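Local coordinates for glycosyl hydrolase family 2, TIM barrel domain protein (Parabacteroides merdae ATCC 43184, PDB 6DXU) that probably hydrolyses terminal beta-D-glucuronides, acting as a gut bacterial beta-glucuronidase of glycoside hydrolase family 2, at residues V202-I207 / C288-K293; Y198-S203 / Q297-E302. One frame throughout, in Å; residues are numbered along the deposited sequence.

Interactions 1 and 2 lie side by side, their centres about 7 Å apart, and share Val202 and Ser203, where the chain passes from the sugar-binding domain into the next domain of the enzyme. Strands 286-294 and 297-305 follow each other and are antiparallel neighbours in one sheet; Leu290 N and Thr301 O, 2.9 Å apart, probably form one of the hydrogen bonds between them. Interaction 1 packs the apolar face of 288-293 on 202-207, inside the sandwich; interaction 2 uses 297-302 to hold 198-203, a strand end and the short linker after it. The side chain of Leu290, in interaction 1, is about 14 Å from a bound bicine, and no residue lining the bicine pockets belongs to either contact.

Interaction 1. Residues V202-I207 / C288-K293; sequences VSFEQI and CELTVK
Leu290 meets two side chains of the opposing sheet. Its CB comes to 3.7 Å from Phe204 CZ, while its CD1 sits over one face of the same ring, offset toward the rim. The leucine also reaches tip to tip toward Ile207, CD1 lying 3.8 Å from Ile207 CD1; its branched end lets one residue touch both the aromatic ring and the aliphatic chain of Ile207, which suits leucine to the place. Thr291 turns its side chain from this layer, and its OG1 is hydrogen-bonded to Thr300 on the adjacent strand. At Val292 the two methyls divide the work: CG1 stands 3.8 Å from Phe204 CE1, and CG2, anti to the backbone N, comes to 3.8 Å from Val202 CG1, the two valines crossing at about a right angle. Phe204 owes its reach to chi1 of -59°, which sets CG anti to the carbonyl carbon and brings CE1 and CZ against Leu290 and Val292. Replacing Phe204 by alanine is likely to open a gap over Leu290 and Val292 and to leave Leu290 CD1 without the ring face it packs on. With no hydrogen bond between the segments, the two sheets of this beta-sandwich are joined here by dispersion and the burial of apolar side chains.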
ATOM      1  N   VAL D 202     -30.980 -20.232  -1.347  1.00 20.68           N
ATOM      2  CA  VAL D 202     -30.033 -21.339  -1.417  1.00 22.87           C
ATOM      3  C   VAL D 202     -29.937 -21.784  -2.860  1.00 22.67           C
ATOM      4  O   VAL D 202     -30.954 -22.134  -3.468  1.00 22.62           O
ATOM      5  CB  VAL D 202     -30.451 -22.516  -0.520  1.00 22.03           C
ATOM      6  CG1 VAL D 202     -29.392 -23.609  -0.587  1.00 20.14           C
ATOM      7  CG2 VAL D 202     -30.658 -22.051   0.913  1.00 22.32           C
ATOM      8  N   SER D 203     -28.720 -21.805  -3.397  1.00 23.29           N
ATOM      9  CA  SER D 203     -28.509 -22.246  -4.767  1.00 22.96           C
ATOM     10  C   SER D 203     -27.201 -23.027  -4.827  1.00 25.86           C
ATOM     11  O   SER D 203     -26.561 -23.296  -3.803  1.00 21.23           O
ATOM     12  CB  SER D 203     -28.513 -21.058  -5.738  1.00 24.75           C
ATOM     13  OG  SER D 203     -27.528 -20.108  -5.386  1.00 21.46           O
ATOM     14  N   PHE D 204     -26.814 -23.407  -6.039  1.00 25.06           N
ATOM     15  CA  PHE D 204     -25.600 -24.174  -6.276  1.00 26.67           C
ATOM     16  C   PHE D 204     -24.533 -23.243  -6.840  1.00 29.22           C
ATOM     17  O   PHE D 204     -24.747 -22.596  -7.871  1.00 31.18           O
ATOM     18  CB  PHE D 204     -25.871 -25.330  -7.239  1.00 29.26           C
ATOM     19  CG  PHE D 204     -26.933 -26.294  -6.754  1.00 28.54           C
ATOM     20  CD1 PHE D 204     -28.195 -26.312  -7.333  1.00 30.61           C
ATOM     21  CD2 PHE D 204     -26.662 -27.177  -5.727  1.00 34.42           C
ATOM     22  CE1 PHE D 204     -29.175 -27.193  -6.887  1.00 30.23           C
ATOM     23  CE2 PHE D 204     -27.626 -28.057  -5.278  1.00 33.64           C
ATOM     24  CZ  PHE D 204     -28.890 -28.068  -5.862  1.00 36.11           C
ATOM     25  N   GLU D 205     -23.392 -23.176  -6.154  1.00 27.57           N
ATOM     26  CA  GLU D 205     -22.242 -22.425  -6.641  1.00 30.04           C
ATOM     27  C   GLU D 205     -21.444 -23.212  -7.671  1.00 30.61           C
ATOM     28  O   GLU D 205     -20.948 -22.637  -8.648  1.00 33.92           O
ATOM     29  CB  GLU D 205     -21.342 -22.042  -5.460  1.00 30.45           C
ATOM     30  CG  GLU D 205     -20.094 -21.278  -5.852  1.00 36.11           C
ATOM     31  CD  GLU D 205     -19.345 -20.721  -4.652  1.00 50.00           C
ATOM     32  OE1 GLU D 205     -19.568 -21.207  -3.523  1.00 49.65           O
ATOM     33  OE2 GLU D 205     -18.512 -19.809  -4.847  1.00 67.13           O
ATOM     34  N   GLN D 206     -21.301 -24.519  -7.464  1.00 27.45           N
ATOM     35  CA  GLN D 206     -20.595 -25.406  -8.380  1.00 29.76           C
ATOM     36  C   GLN D 206     -21.348 -26.728  -8.425  1.00 27.88           C
ATOM     37  O   GLN D 206     -21.840 -27.194  -7.392  1.00 26.43           O
ATOM     38  CB  GLN D 206     -19.160 -25.719  -7.902  1.00 36.93           C
ATOM     39  CG  GLN D 206     -18.182 -24.564  -7.674  1.00 44.00           C
ATOM     40  CD  GLN D 206     -17.630 -23.992  -8.952  1.00 43.80           C
ATOM     41  OE1 GLN D 206     -17.778 -24.590 -10.025  1.00 46.91           O
ATOM     42  NE2 GLN D 206     -16.953 -22.844  -8.852  1.00 42.97           N
ATOM     43  N   ILE D 207     -21.440 -27.328  -9.609  1.00 22.21           N
ATOM     44  CA  ILE D 207     -21.925 -28.701  -9.768  1.00 22.86           C
ATOM     45  C   ILE D 207     -20.875 -29.459 -10.558  1.00 23.48           C
ATOM     46  O   ILE D 207     -20.622 -29.133 -11.724  1.00 25.15           O
ATOM     47  CB  ILE D 207     -23.282 -28.770 -10.489  1.00 22.39           C
ATOM     48  CG1 ILE D 207     -24.346 -28.015  -9.691  1.00 25.33           C
ATOM     49  CG2 ILE D 207     -23.704 -30.248 -10.688  1.00 22.26           C
ATOM     50  CD1 ILE D 207     -25.626 -27.781 -10.457  1.00 22.72           C
ATOM     51  N   CYS D 288     -28.226 -34.424 -15.473  1.00 23.58           N
ATOM     52  CA  CYS D 288     -28.387 -34.478 -14.032  1.00 25.41           C
ATOM     53  C   CYS D 288     -29.199 -33.255 -13.620  1.00 32.75           C
ATOM     54  O   CYS D 288     -28.823 -32.120 -13.934  1.00 33.97           O
ATOM     55  CB  CYS D 288     -27.027 -34.534 -13.332  1.00 26.96           C
ATOM     56  SG  CYS D 288     -27.122 -34.585 -11.511  1.00 33.81           S
ATOM     57  N   GLU D 289     -30.322 -33.490 -12.950  1.00 25.96           N
ATOM     58  CA  GLU D 289     -31.235 -32.435 -12.531  1.00 26.60           C
ATOM     59  C   GLU D 289     -31.198 -32.351 -11.011  1.00 28.75           C
ATOM     60  O   GLU D 289     -31.478 -33.340 -10.332  1.00 27.98           O
ATOM     61  CB  GLU D 289     -32.648 -32.726 -13.041  1.00 28.56           C
ATOM     62  CG  GLU D 289     -33.731 -31.771 -12.578  1.00 29.22           C
ATOM     63  CD  GLU D 289     -35.107 -32.191 -13.080  1.00 36.82           C
ATOM     64  OE1 GLU D 289     -35.595 -33.268 -12.662  1.00 34.68           O
ATOM     65  OE2 GLU D 289     -35.689 -31.449 -13.899  1.00 38.53           O
ATOM     66  N   LEU D 290     -30.843 -31.178 -10.476  1.00 27.86           N
ATOM     67  CA  LEU D 290     -30.703 -30.986  -9.036  1.00 22.30           C
ATOM     68  C   LEU D 290     -31.745 -29.984  -8.566  1.00 26.35           C
ATOM     69  O   LEU D 290     -31.907 -28.921  -9.178  1.00 25.93           O
ATOM     70  CB  LEU D 290     -29.303 -30.478  -8.667  1.00 27.49           C
ATOM     71  CG  LEU D 290     -28.107 -31.339  -9.062  1.00 28.30           C
ATOM     72  CD1 LEU D 290     -26.814 -30.813  -8.432  1.00 27.11           C
ATOM     73  CD2 LEU D 290     -28.349 -32.763  -8.655  1.00 33.09           C
ATOM     74  N   THR D 291     -32.429 -30.312  -7.469  1.00 26.81           N
ATOM     75  CA  THR D 291     -33.442 -29.445  -6.880  1.00 24.39           C
ATOM     76  C   THR D 291     -33.106 -29.202  -5.418  1.00 28.25           C
ATOM     77  O   THR D 291     -32.788 -30.144  -4.692  1.00 28.46           O
ATOM     78  CB  THR D 291     -34.834 -30.069  -6.998  1.00 29.48           C
ATOM     79  OG1 THR D 291     -35.162 -30.212  -8.382  1.00 29.77           O
ATOM     80  CG2 THR D 291     -35.880 -29.203  -6.322  1.00 30.53           C
ATOM     81  N   VAL D 292     -33.149 -27.948  -4.985  1.00 26.17           N
ATOM     82  CA  VAL D 292     -32.952 -27.641  -3.575  1.00 24.00           C
ATOM     83  C   VAL D 292     -34.209 -26.939  -3.071  1.00 25.59           C
ATOM     84  O   VAL D 292     -34.586 -25.870  -3.574  1.00 23.99           O
ATOM     85  CB  VAL D 292     -31.669 -26.826  -3.331  1.00 28.90           C
ATOM     86  CG1 VAL D 292     -31.565 -25.673  -4.286  1.00 29.04           C
ATOM     87  CG2 VAL D 292     -31.600 -26.376  -1.873  1.00 26.01           C
ATOM     88  N   LYS D 293     -34.849 -27.541  -2.073  1.00 20.98           N
ATOM     89  CA  LYS D 293     -36.131 -27.095  -1.544  1.00 26.12           C
ATOM     90  C   LYS D 293     -36.005 -26.716  -0.074  1.00 28.52           C
ATOM     91  O   LYS D 293     -35.371 -27.426   0.709  1.00 27.32           O
ATOM     92  CB  LYS D 293     -37.203 -28.192  -1.660  1.00 29.87           C
ATOM     93  CG  LYS D 293     -37.747 -28.445  -3.055  1.00 37.67           C
ATOM     94  CD  LYS D 293     -38.915 -29.447  -3.018  1.00 35.85           C
TER

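Interaction 2. Residues Y198-S203 / Q297-E302; sequences YLPEVS and QTFTTE
Gln297 grips the backbone of Val202 with both ends of its amide. Its OE1 accepts from Val202 N at 3.0 Å, and its NE2 donates to Val202 O at 2.8 Å, with an almost straight N-H...O angle of 170°. Each acceptor is approached in its carbonyl plane, on a lone pair, so the two bonds fix the rotation of the amide. Glutamine suits the place because one flat group supplies both a donor and an acceptor to a single residue. Beside it, Pro200 CB touches OE1, and the side chains of Pro200 and Phe299 cross at about a right angle, Pro200 CD 3.4 Å from Phe299 CD1. With CG anti to the backbone N (chi1 178°), the ring of Phe299 extends toward Pro200 and also reaches Leu199, whose CD2 lies 4.0 Å from Phe299 CZ, and Ser203, whose CB lies 4.0 Å from Phe299 CE2.

Further out, a water donates to both Gln297 OE1, at 2.7 Å, and Glu201 OE2, giving the amide oxygen a second donor; Glu201 OE1 is held by Asn105. The amide nitrogen is also bonded to Val292 O, which ties the glutamine to its neighbouring strand. Tyr103 packs on Pro200 from the sugar-binding domain. The whole is an interdomain junction of the modular family 2 fold, in which the linker leaving strand 194-199 is fastened to an outermost strand of the following beta-sandwich.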
ATOM      1  N   TYR D 198     -30.942 -14.068 -11.210  1.00 16.35           N
ATOM      2  CA  TYR D 198     -31.680 -14.055  -9.958  1.00 21.13           C
ATOM      3  C   TYR D 198     -31.615 -15.440  -9.331  1.00 20.73           C
ATOM      4  O   TYR D 198     -31.875 -16.445 -10.004  1.00 23.00           O
ATOM      5  CB  TYR D 198     -33.136 -13.667 -10.196  1.00 22.75           C
ATOM      6  CG  TYR D 198     -33.380 -12.250 -10.677  1.00 22.15           C
ATOM      7  CD1 TYR D 198     -33.968 -12.011 -11.919  1.00 22.58           C
ATOM      8  CD2 TYR D 198     -33.052 -11.152  -9.878  1.00 24.10           C
ATOM      9  CE1 TYR D 198     -34.220 -10.719 -12.353  1.00 26.48           C
ATOM     10  CE2 TYR D 198     -33.301  -9.849 -10.310  1.00 22.95           C
ATOM     11  CZ  TYR D 198     -33.888  -9.647 -11.551  1.00 21.21           C
ATOM     12  OH  TYR D 198     -34.150  -8.361 -11.983  1.00 23.09           O
ATOM     13  N   LEU D 199     -31.298 -15.490  -8.042  1.00 19.61           N
ATOM     14  CA  LEU D 199     -31.205 -16.738  -7.306  1.00 17.51           C
ATOM     15  C   LEU D 199     -32.095 -16.673  -6.078  1.00 21.28           C
ATOM     16  O   LEU D 199     -32.298 -15.593  -5.514  1.00 19.30           O
ATOM     17  CB  LEU D 199     -29.758 -17.014  -6.853  1.00 19.98           C
ATOM     18  CG  LEU D 199     -28.742 -17.183  -7.981  1.00 21.50           C
ATOM     19  CD1 LEU D 199     -27.345 -17.173  -7.368  1.00 21.28           C
ATOM     20  CD2 LEU D 199     -29.012 -18.487  -8.748  1.00 23.00           C
ATOM     21  N   PRO D 200     -32.615 -17.824  -5.623  1.00 18.24           N
ATOM     22  CA  PRO D 200     -33.264 -17.867  -4.306  1.00 20.90           C
ATOM     23  C   PRO D 200     -32.213 -17.846  -3.204  1.00 20.38           C
ATOM     24  O   PRO D 200     -31.020 -17.726  -3.497  1.00 20.00           O
ATOM     25  CB  PRO D 200     -34.026 -19.196  -4.337  1.00 25.20           C
ATOM     26  CG  PRO D 200     -33.156 -20.075  -5.203  1.00 24.80           C
ATOM     27  CD  PRO D 200     -32.552 -19.154  -6.255  1.00 23.20           C
ATOM     28  N   GLU D 201     -32.640 -17.993  -1.948  1.00 19.65           N
ATOM     29  CA  GLU D 201     -31.702 -17.962  -0.822  1.00 23.70           C
ATOM     30  C   GLU D 201     -30.612 -19.015  -0.963  1.00 24.71           C
ATOM     31  O   GLU D 201     -29.435 -18.737  -0.707  1.00 22.15           O
ATOM     32  CB  GLU D 201     -32.455 -18.166   0.492  1.00 30.29           C
ATOM     33  CG  GLU D 201     -33.198 -16.937   0.965  1.00 26.55           C
ATOM     34  CD  GLU D 201     -34.045 -17.219   2.202  1.00 35.80           C
ATOM     35  OE1 GLU D 201     -34.091 -16.345   3.089  1.00 30.74           O
ATOM     36  OE2 GLU D 201     -34.631 -18.324   2.302  1.00 31.47           O
ATOM     37  N   VAL D 202     -30.980 -20.232  -1.347  1.00 20.68           N
ATOM     38  CA  VAL D 202     -30.033 -21.339  -1.417  1.00 22.87           C
ATOM     39  C   VAL D 202     -29.937 -21.784  -2.860  1.00 22.67           C
ATOM     40  O   VAL D 202     -30.954 -22.134  -3.468  1.00 22.62           O
ATOM     41  CB  VAL D 202     -30.451 -22.516  -0.520  1.00 22.03           C
ATOM     42  CG1 VAL D 202     -29.392 -23.609  -0.587  1.00 20.14           C
ATOM     43  CG2 VAL D 202     -30.658 -22.051   0.913  1.00 22.32           C
ATOM     44  N   SER D 203     -28.720 -21.805  -3.397  1.00 23.29           N
ATOM     45  CA  SER D 203     -28.509 -22.246  -4.767  1.00 22.96           C
ATOM     46  C   SER D 203     -27.201 -23.027  -4.827  1.00 25.86           C
ATOM     47  O   SER D 203     -26.561 -23.296  -3.803  1.00 21.23           O
ATOM     48  CB  SER D 203     -28.513 -21.058  -5.738  1.00 24.75           C
ATOM     49  OG  SER D 203     -27.528 -20.108  -5.386  1.00 21.46           O
ATOM     50  N   GLN D 297     -38.700 -21.989  -0.987  1.00 34.72           N
ATOM     51  CA  GLN D 297     -38.138 -22.042  -2.327  1.00 31.23           C
ATOM     52  C   GLN D 297     -38.176 -23.463  -2.859  1.00 33.17           C
ATOM     53  O   GLN D 297     -38.140 -24.435  -2.099  1.00 29.82           O
ATOM     54  CB  GLN D 297     -36.695 -21.530  -2.354  1.00 29.84           C
ATOM     55  CG  GLN D 297     -35.710 -22.551  -1.786  1.00 27.67           C
ATOM     56  CD  GLN D 297     -34.273 -22.159  -2.012  1.00 29.02           C
ATOM     57  OE1 GLN D 297     -33.792 -21.158  -1.452  1.00 24.47           O
ATOM     58  NE2 GLN D 297     -33.566 -22.951  -2.819  1.00 23.42           N
ATOM     59  N   THR D 298     -38.265 -23.559  -4.183  1.00 32.07           N
ATOM     60  CA  THR D 298     -37.985 -24.783  -4.918  1.00 35.58           C
ATOM     61  C   THR D 298     -37.159 -24.348  -6.119  1.00 37.91           C
ATOM     62  O   THR D 298     -37.674 -23.657  -7.005  1.00 43.67           O
ATOM     63  CB  THR D 298     -39.264 -25.498  -5.354  1.00 36.98           C
ATOM     64  OG1 THR D 298     -40.067 -25.781  -4.203  1.00 35.64           O
ATOM     65  CG2 THR D 298     -38.926 -26.816  -6.035  1.00 35.36           C
ATOM     66  N   PHE D 299     -35.888 -24.738  -6.151  1.00 28.89           N
ATOM     67  CA  PHE D 299     -34.947 -24.249  -7.149  1.00 27.70           C
ATOM     68  C   PHE D 299     -34.354 -25.442  -7.878  1.00 29.30           C
ATOM     69  O   PHE D 299     -33.728 -26.304  -7.254  1.00 27.52           O
ATOM     70  CB  PHE D 299     -33.838 -23.423  -6.497  1.00 29.20           C
ATOM     71  CG  PHE D 299     -32.808 -22.926  -7.466  1.00 27.68           C
ATOM     72  CD1 PHE D 299     -33.070 -21.838  -8.275  1.00 28.10           C
ATOM     73  CD2 PHE D 299     -31.583 -23.568  -7.583  1.00 25.87           C
ATOM     74  CE1 PHE D 299     -32.126 -21.378  -9.168  1.00 30.15           C
ATOM     75  CE2 PHE D 299     -30.638 -23.117  -8.478  1.00 27.30           C
ATOM     76  CZ  PHE D 299     -30.910 -22.021  -9.271  1.00 27.92           C
ATOM     77  N   THR D 300     -34.527 -25.474  -9.194  1.00 28.46           N
ATOM     78  CA  THR D 300     -34.074 -26.581 -10.017  1.00 30.41           C
ATOM     79  C   THR D 300     -33.100 -26.082 -11.068  1.00 28.65           C
ATOM     80  O   THR D 300     -33.334 -25.052 -11.707  1.00 27.22           O
ATOM     81  CB  THR D 300     -35.238 -27.278 -10.721  1.00 26.88           C
ATOM     82  OG1 THR D 300     -36.117 -27.839  -9.744  1.00 30.74           O
ATOM     83  CG2 THR D 300     -34.707 -28.398 -11.608  1.00 28.49           C
ATOM     84  N   THR D 301     -32.016 -26.824 -11.252  1.00 24.93           N
ATOM     85  CA  THR D 301     -31.116 -26.567 -12.359  1.00 28.61           C
ATOM     86  C   THR D 301     -30.650 -27.906 -12.900  1.00 29.17           C
ATOM     87  O   THR D 301     -30.800 -28.943 -12.252  1.00 30.19           O
ATOM     88  CB  THR D 301     -29.934 -25.672 -11.931  1.00 35.16           C
ATOM     89  OG1 THR D 301     -29.164 -25.308 -13.080  1.00 38.99           O
ATOM     90  CG2 THR D 301     -29.040 -26.366 -10.898  1.00 30.35           C
ATOM     91  N   GLU D 302     -30.078 -27.890 -14.096  1.00 29.07           N
ATOM     92  CA  GLU D 302     -29.630 -29.150 -14.659  1.00 27.84           C
ATOM     93  C   GLU D 302     -28.257 -28.970 -15.281  1.00 29.00           C
ATOM     94  O   GLU D 302     -27.822 -27.862 -15.596  1.00 26.74           O
ATOM     95  CB  GLU D 302     -30.611 -29.725 -15.687  1.00 35.21           C
ATOM     96  CG  GLU D 302     -30.916 -28.840 -16.854  1.00 38.04           C
ATOM     97  CD  GLU D 302     -31.848 -29.527 -17.849  1.00 49.27           C
ATOM     98  OE1 GLU D 302     -32.999 -29.833 -17.475  1.00 43.59           O
ATOM     99  OE2 GLU D 302     -31.416 -29.782 -18.995  1.00 46.93           O
TER
HETATM  100  O   HOH W   1     -35.535 -19.868   0.142  1.00 41.51           O